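Local coordinates for flagellar hook-associated protein 2 (Helicobacter pylori, PDB 6IWY) that caps the growing tip of the flagellar filament, where it promotes polymerization of flagellin subunits and prevents them from leaking away, at residues Lys188-Ala193 and Ile209-Leu214; Asp15-Ser20 and Val32-Leu37. All blocks are in the same frame, centred on the assembly; numbering follows the deposited sequence.

Contact 1. Residues Lys188-Ala193 and Ile209-Leu214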
ATOM      1  N   LYS A 188     -18.175   9.633   3.377  1.00 47.97           N
ATOM      2  CA  LYS A 188     -19.105   9.318   4.455  1.00 49.32           C
ATOM      3  C   LYS A 188     -19.930   8.117   4.035  1.00 48.02           C
ATOM      4  O   LYS A 188     -20.080   7.150   4.792  1.00 47.69           O
ATOM      5  CB  LYS A 188     -20.037  10.501   4.782  1.00 52.37           C
ATOM      6  N   ALA A 189     -20.471   8.174   2.825  1.00 48.02           N
ATOM      7  CA  ALA A 189     -21.362   7.113   2.385  1.00 47.11           C
ATOM      8  C   ALA A 189     -20.620   5.798   2.504  1.00 45.82           C
ATOM      9  O   ALA A 189     -21.153   4.871   3.085  1.00 45.62           O
ATOM     10  CB  ALA A 189     -21.864   7.340   0.974  1.00 46.22           C
ATOM     11  N   MET A 190     -19.385   5.742   1.984  1.00 45.94           N
ATOM     12  CA  MET A 190     -18.578   4.495   1.943  1.00 45.01           C
ATOM     13  C   MET A 190     -18.195   4.033   3.333  1.00 45.31           C
ATOM     14  O   MET A 190     -18.230   2.839   3.667  1.00 44.60           O
ATOM     15  CB  MET A 190     -17.283   4.712   1.151  1.00 45.31           C
ATOM     16  CG  MET A 190     -17.488   4.961  -0.339  1.00 46.35           C
ATOM     17  SD  MET A 190     -15.955   5.059  -1.299  1.00 49.41           S
ATOM     18  CE  MET A 190     -16.619   5.259  -2.963  1.00 45.62           C
ATOM     19  N   GLU A 191     -17.828   5.004   4.153  1.00 47.07           N
ATOM     20  CA  GLU A 191     -17.500   4.731   5.536  1.00 48.12           C
ATOM     21  C   GLU A 191     -18.724   4.214   6.274  1.00 49.04           C
ATOM     22  O   GLU A 191     -18.607   3.282   7.047  1.00 50.15           O
ATOM     23  CB  GLU A 191     -16.902   5.978   6.208  1.00 50.16           C
ATOM     24  CG  GLU A 191     -15.456   6.252   5.789  1.00 51.10           C
ATOM     25  CD  GLU A 191     -14.766   7.406   6.548  1.00 55.38           C
ATOM     26  OE1 GLU A 191     -15.466   8.218   7.182  1.00 58.73           O
ATOM     27  OE2 GLU A 191     -13.509   7.503   6.491  1.00 57.19           O
ATOM     28  N   GLN A 192     -19.897   4.810   6.046  1.00 50.04           N
ATOM     29  CA  GLN A 192     -21.127   4.375   6.733  1.00 50.93           C
ATOM     30  C   GLN A 192     -21.489   2.961   6.327  1.00 48.60           C
ATOM     31  O   GLN A 192     -21.897   2.166   7.144  1.00 49.26           O
ATOM     32  CB  GLN A 192     -22.298   5.318   6.446  1.00 52.86           C
ATOM     33  CG  GLN A 192     -22.299   6.576   7.298  1.00 57.77           C
ATOM     34  CD  GLN A 192     -23.555   7.442   7.118  1.00 62.93           C
ATOM     35  OE1 GLN A 192     -24.651   6.930   6.891  1.00 66.38           O
ATOM     36  NE2 GLN A 192     -23.396   8.760   7.245  1.00 65.90           N
ATOM     37  N   ALA A 193     -21.308   2.645   5.060  1.00 46.35           N
ATOM     38  CA  ALA A 193     -21.647   1.325   4.570  1.00 45.76           C
ATOM     39  C   ALA A 193     -20.747   0.296   5.255  1.00 45.99           C
ATOM     40  O   ALA A 193     -21.213  -0.690   5.833  1.00 47.04           O
ATOM     41  CB  ALA A 193     -21.501   1.252   3.050  1.00 43.45           C
ATOM     42  N   ILE A 209      -9.007  -1.046   6.975  1.00 48.07           N
ATOM     43  CA  ILE A 209      -9.619  -0.405   5.825  1.00 47.06           C
ATOM     44  C   ILE A 209      -9.889   1.041   6.143  1.00 47.38           C
ATOM     45  O   ILE A 209     -10.532   1.356   7.151  1.00 48.74           O
ATOM     46  CB  ILE A 209     -10.928  -1.069   5.380  1.00 45.72           C
ATOM     47  CG1 ILE A 209     -10.656  -2.486   4.911  1.00 47.15           C
ATOM     48  CG2 ILE A 209     -11.477  -0.346   4.210  1.00 43.93           C
ATOM     49  CD1 ILE A 209     -11.925  -3.204   4.376  1.00 48.59           C
ATOM     50  N   SER A 210      -9.414   1.916   5.274  1.00 46.83           N
ATOM     51  CA  SER A 210      -9.761   3.311   5.380  1.00 47.31           C
ATOM     52  C   SER A 210      -9.981   3.919   4.011  1.00 46.16           C
ATOM     53  O   SER A 210      -9.523   3.395   2.991  1.00 45.59           O
ATOM     54  CB  SER A 210      -8.661   4.064   6.120  1.00 49.00           C
ATOM     55  OG  SER A 210      -7.434   3.841   5.473  1.00 50.45           O
ATOM     56  N   ILE A 211     -10.687   5.041   4.026  1.00 46.15           N
ATOM     57  CA  ILE A 211     -10.965   5.845   2.862  1.00 45.69           C
ATOM     58  C   ILE A 211     -10.619   7.292   3.203  1.00 47.74           C
ATOM     59  O   ILE A 211     -11.375   7.968   3.879  1.00 49.06           O
ATOM     60  CB  ILE A 211     -12.443   5.751   2.521  1.00 44.83           C
ATOM     61  CG1 ILE A 211     -12.801   4.325   2.107  1.00 43.28           C
ATOM     62  CG2 ILE A 211     -12.793   6.668   1.381  1.00 46.69           C
ATOM     63  CD1 ILE A 211     -13.999   3.829   2.765  1.00 44.99           C
ATOM     64  N   ASP A 212      -9.472   7.753   2.734  1.00 49.04           N
ATOM     65  CA  ASP A 212      -9.000   9.119   2.962  1.00 52.00           C
ATOM     66  C   ASP A 212      -9.322  10.037   1.778  1.00 52.66           C
ATOM     67  O   ASP A 212      -9.456   9.584   0.650  1.00 51.33           O
ATOM     68  CB  ASP A 212      -7.467   9.143   3.135  1.00 53.53           C
ATOM     69  CG  ASP A 212      -6.978   8.456   4.411  1.00 54.56           C
ATOM     70  OD1 ASP A 212      -7.766   8.282   5.355  1.00 56.08           O
ATOM     71  OD2 ASP A 212      -5.774   8.096   4.457  1.00 57.80           O
ATOM     72  N   THR A 213      -9.408  11.336   2.052  1.00 54.85           N
ATOM     73  CA  THR A 213      -9.415  12.338   0.999  1.00 56.65           C
ATOM     74  C   THR A 213      -8.006  12.909   0.824  1.00 58.57           C
ATOM     75  O   THR A 213      -7.222  12.988   1.766  1.00 58.90           O
ATOM     76  CB  THR A 213     -10.378  13.482   1.293  1.00 58.76           C
ATOM     77  OG1 THR A 213      -9.781  14.377   2.233  1.00 62.42           O
ATOM     78  CG2 THR A 213     -11.686  12.944   1.859  1.00 57.53           C
ATOM     79  N   LEU A 214      -7.720  13.337  -0.396  1.00 59.74           N
ATOM     80  CA  LEU A 214      -6.378  13.735  -0.780  1.00 61.96           C
ATOM     81  C   LEU A 214      -6.438  14.778  -1.909  1.00 64.11           C
ATOM     82  O   LEU A 214      -7.515  15.090  -2.407  1.00 64.04           O
ATOM     83  CB  LEU A 214      -5.609  12.458  -1.123  1.00 60.02           C
ATOM     84  CG  LEU A 214      -4.714  12.255  -2.338  1.00 62.72           C
ATOM     85  CD1 LEU A 214      -3.292  12.876  -2.228  1.00 66.36           C
ATOM     86  CD2 LEU A 214      -4.640  10.737  -2.486  1.00 61.62           C
TER
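The carboxylate of Glu191 is the flat side-chain group here, and its plane is turned by about 27° from that of the Ile211 carbonyl group. Ile211 O lies off one face of the carboxylate, displaced outward beyond OE2 rather than placed at the edge. Glu191 OE2 stands 3.4 Å from Ile211 O. Both oxygens are acceptors, so this is proximity and not a bond. Ile211 O is taken up instead by the side-chain NE2 of Gln187, a turn earlier on the helix. A glutamate suits this position because its methylenes can serve the apolar side while the carboxylate stays at the partly exposed margin. Glu191 CG lies 4.1 Å from Ile211 CD1, and the two side chains run alongside each other in opposite senses. OE2 is also 5.9 Å from OD1 of Asp212, but any repulsion is probably slight, because Asp212 OD2 is paired with Arg124, as well as with Tyr126.

The buried half is simpler. Ile211 CD1 makes the apolar contact, 3.8 Å from Met190 CB, and a branched residue fits because its remaining carbons can pack elsewhere. With CG1 anti to the carbonyl carbon (chi1 -65°), the longer branch is carried out to the helix. Met190 meets it near the root: its extended chain (chi2 -174°) leads onward from the strand, and the residue packs against Ile169 of strand 164-173. Leu194, Leu220 and Ile222 also pack on Ile211. Helix 179-196 thus touches two antiparallel sheets, one containing 209-214 and the other 164-173, an alpha+beta arrangement in which an amphipathic helix covers the apolar faces of antiparallel sheets.

Contact 2. Residues Asp15-Ser20 and Val32-Leu37; sequences DALSAS and VDVQNL
Leu17 and Val32 make the tight part of this contact. Leu17 CD2 comes to 3.8 Å from Val32 CG1 and 3.9 Å from Val32 CB, so a single methyl rests against the base of the valine's fork, and the two side chains lie nearly perpendicular. The same CD2 reaches Val34 CG2 at 4.3 Å, which makes it the meeting point for two inward-facing valines of one strand. Leu17 has CG set between its backbone N and carbonyl carbon (chi1 63°), a rotation that turns the branched end across to the valines. Leucine reaches far enough to put a methyl on the valines of the other strand, whereas compact beta-branched valines suit an extended strand.

The two segments are not neighbours in one sheet. Strand 17-19 pairs antiparallel with 393-395, while strand 30-36 lies between 368-371 and 405-407, so side chains join the two sheets, consistent with a small sandwich-like packing. Ile393, Leu395, Ala405 and Ile407 all pack on Leu17 and extend the apolar layer.

Packing is looser toward Ala16, whose small CB lies 4.5 Å from Val34 CG2. Thr399 packs beside this alanine, and its OG1 accepts a hydrogen bond from Val34 N. Further along, Gln35 and Asn36 form a classic beta bulge facing Ala369 and are exposed to solvent, as is Ser18 on the other segment; polar residues can be tolerated there. Asp33 points its CB away from strand 17-19, on the outward side of its own strand.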
ATOM      1  N   ASP A  15       9.042  33.594  16.364  1.00 89.24           N
ATOM      2  CA  ASP A  15       9.934  32.483  16.008  1.00 88.48           C
ATOM      3  C   ASP A  15       9.366  31.568  14.904  1.00 82.47           C
ATOM      4  O   ASP A  15       9.875  30.469  14.690  1.00 82.90           O
ATOM      5  CB  ASP A  15      10.249  31.644  17.258  1.00 94.72           C
ATOM      6  CG  ASP A  15      10.570  32.505  18.494  1.00103.44           C
ATOM      7  OD1 ASP A  15      11.203  33.569  18.332  1.00104.42           O
ATOM      8  OD2 ASP A  15      10.203  32.121  19.635  1.00111.01           O
ATOM      9  N   ALA A  16       8.342  32.022  14.189  1.00 78.40           N
ATOM     10  CA  ALA A  16       7.563  31.142  13.328  1.00 73.89           C
ATOM     11  C   ALA A  16       8.174  30.931  11.937  1.00 69.99           C
ATOM     12  O   ALA A  16       7.877  29.921  11.270  1.00 67.41           O
ATOM     13  CB  ALA A  16       6.149  31.684  13.195  1.00 73.74           C
ATOM     14  N   LEU A  17       8.981  31.893  11.478  1.00 69.70           N
ATOM     15  CA  LEU A  17       9.633  31.773  10.180  1.00 67.14           C
ATOM     16  C   LEU A  17      10.852  32.676  10.048  1.00 70.19           C
ATOM     17  O   LEU A  17      10.997  33.666  10.774  1.00 72.48           O
ATOM     18  CB  LEU A  17       8.633  32.068   9.057  1.00 64.41           C
ATOM     19  CG  LEU A  17       8.029  33.473   9.008  1.00 65.23           C
ATOM     20  CD1 LEU A  17       8.920  34.452   8.213  1.00 65.73           C
ATOM     21  CD2 LEU A  17       6.640  33.396   8.402  1.00 63.12           C
ATOM     22  N   SER A  18      11.716  32.323   9.099  1.00 70.78           N
ATOM     23  CA  SER A  18      12.911  33.115   8.778  1.00 75.51           C
ATOM     24  C   SER A  18      12.960  33.483   7.285  1.00 75.53           C
ATOM     25  O   SER A  18      12.987  32.607   6.436  1.00 74.43           O
ATOM     26  CB  SER A  18      14.179  32.343   9.171  1.00 79.41           C
ATOM     27  OG  SER A  18      14.215  31.071   8.536  1.00 77.56           O
ATOM     28  N   ALA A  19      12.994  34.777   6.986  1.00 77.90           N
ATOM     29  CA  ALA A  19      12.978  35.266   5.610  1.00 80.02           C
ATOM     30  C   ALA A  19      14.325  35.850   5.158  1.00 87.03           C
ATOM     31  O   ALA A  19      15.047  36.436   5.964  1.00 90.57           O
ATOM     32  CB  ALA A  19      11.867  36.299   5.444  1.00 78.93           C
ATOM     33  N   SER A  20      14.637  35.695   3.867  1.00 90.28           N
ATOM     34  CA  SER A  20      15.926  36.116   3.281  1.00 98.67           C
ATOM     35  C   SER A  20      15.760  37.436   2.561  1.00103.44           C
ATOM     36  O   SER A  20      14.816  37.598   1.799  1.00102.00           O
ATOM     37  CB  SER A  20      16.444  35.073   2.283  1.00101.19           C
ATOM     38  N   VAL A  32       2.106  37.161   8.415  1.00 72.09           N
ATOM     39  CA  VAL A  32       1.990  35.728   8.115  1.00 69.82           C
ATOM     40  C   VAL A  32       1.491  34.860   9.275  1.00 70.79           C
ATOM     41  O   VAL A  32       2.225  34.539  10.208  1.00 70.22           O
ATOM     42  CB  VAL A  32       3.308  35.145   7.521  1.00 66.34           C
ATOM     43  CG1 VAL A  32       3.076  33.740   6.990  1.00 64.28           C
ATOM     44  CG2 VAL A  32       3.830  36.023   6.380  1.00 67.00           C
ATOM     45  N   ASP A  33       0.212  34.494   9.183  1.00 74.06           N
ATOM     46  CA  ASP A  33      -0.424  33.538  10.065  1.00 76.05           C
ATOM     47  C   ASP A  33      -0.008  32.178   9.545  1.00 72.55           C
ATOM     48  O   ASP A  33      -0.238  31.884   8.379  1.00 71.52           O
ATOM     49  CB  ASP A  33      -1.948  33.691   9.999  1.00 81.68           C
ATOM     50  N   VAL A  34       0.634  31.370  10.390  1.00 71.86           N
ATOM     51  CA  VAL A  34       1.087  30.029  10.001  1.00 69.07           C
ATOM     52  C   VAL A  34       0.239  28.982  10.694  1.00 73.20           C
ATOM     53  O   VAL A  34       0.425  28.723  11.875  1.00 76.38           O
ATOM     54  CB  VAL A  34       2.538  29.787  10.389  1.00 66.10           C
ATOM     55  CG1 VAL A  34       2.957  28.395   9.985  1.00 64.07           C
ATOM     56  CG2 VAL A  34       3.433  30.816   9.742  1.00 63.41           C
ATOM     57  N   GLN A  35      -0.691  28.378   9.962  1.00 75.06           N
ATOM     58  CA  GLN A  35      -1.631  27.432  10.564  1.00 80.55           C
ATOM     59  C   GLN A  35      -1.045  26.018  10.671  1.00 78.39           C
ATOM     60  O   GLN A  35      -1.185  25.370  11.698  1.00 81.99           O
ATOM     61  CB  GLN A  35      -2.960  27.419   9.788  1.00 85.08           C
ATOM     62  CG  GLN A  35      -4.086  28.280  10.412  1.00 93.70           C
ATOM     63  CD  GLN A  35      -3.911  29.779  10.192  1.00 93.70           C
ATOM     64  OE1 GLN A  35      -2.914  30.220   9.616  1.00 88.43           O
ATOM     65  NE2 GLN A  35      -4.886  30.570  10.657  1.00100.32           N
ATOM     66  N   ASN A  36      -0.393  25.543   9.609  1.00 73.45           N
ATOM     67  CA  ASN A  36       0.254  24.224   9.629  1.00 71.59           C
ATOM     68  C   ASN A  36       1.638  24.259   8.995  1.00 65.62           C
ATOM     69  O   ASN A  36       1.929  25.135   8.218  1.00 64.10           O
ATOM     70  CB  ASN A  36      -0.623  23.172   8.945  1.00 73.46           C
ATOM     71  CG  ASN A  36      -1.938  22.935   9.690  1.00 82.82           C
ATOM     72  OD1 ASN A  36      -2.855  23.772   9.646  1.00 88.36           O
ATOM     73  ND2 ASN A  36      -2.038  21.792  10.385  1.00 87.20           N
ATOM     74  N   LEU A  37       2.486  23.317   9.374  1.00 64.37           N
ATOM     75  CA  LEU A  37       3.781  23.121   8.766  1.00 60.76           C
ATOM     76  C   LEU A  37       3.745  21.867   7.916  1.00 59.61           C
ATOM     77  O   LEU A  37       3.054  20.899   8.240  1.00 61.95           O
ATOM     78  CB  LEU A  37       4.836  22.909   9.838  1.00 62.33           C
ATOM     79  CG  LEU A  37       5.298  24.091  10.680  1.00 64.07           C
ATOM     80  CD1 LEU A  37       6.324  23.616  11.723  1.00 62.00           C
ATOM     81  CD2 LEU A  37       5.893  25.153   9.749  1.00 60.22           C
TER

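Overall arrangement
Both contacts are buried, yet they hold different elements and lie far apart, their centres about 33 Å from one another and their nearest atoms about 13 Å. Contact 1 is the more central, about 16 Å from the centre of the chain, and sets a helix on a sheet; contact 2, about 33 Å out, joins strands of two sheets near the ends of the modelled chain. The chemistry follows the setting. Contact 2 is purely aliphatic where its segments meet, while contact 1 combines an aliphatic centre with a carboxylate at its margin. Both belong to an internal piece of the longer cap protein, which works as a homopentamer.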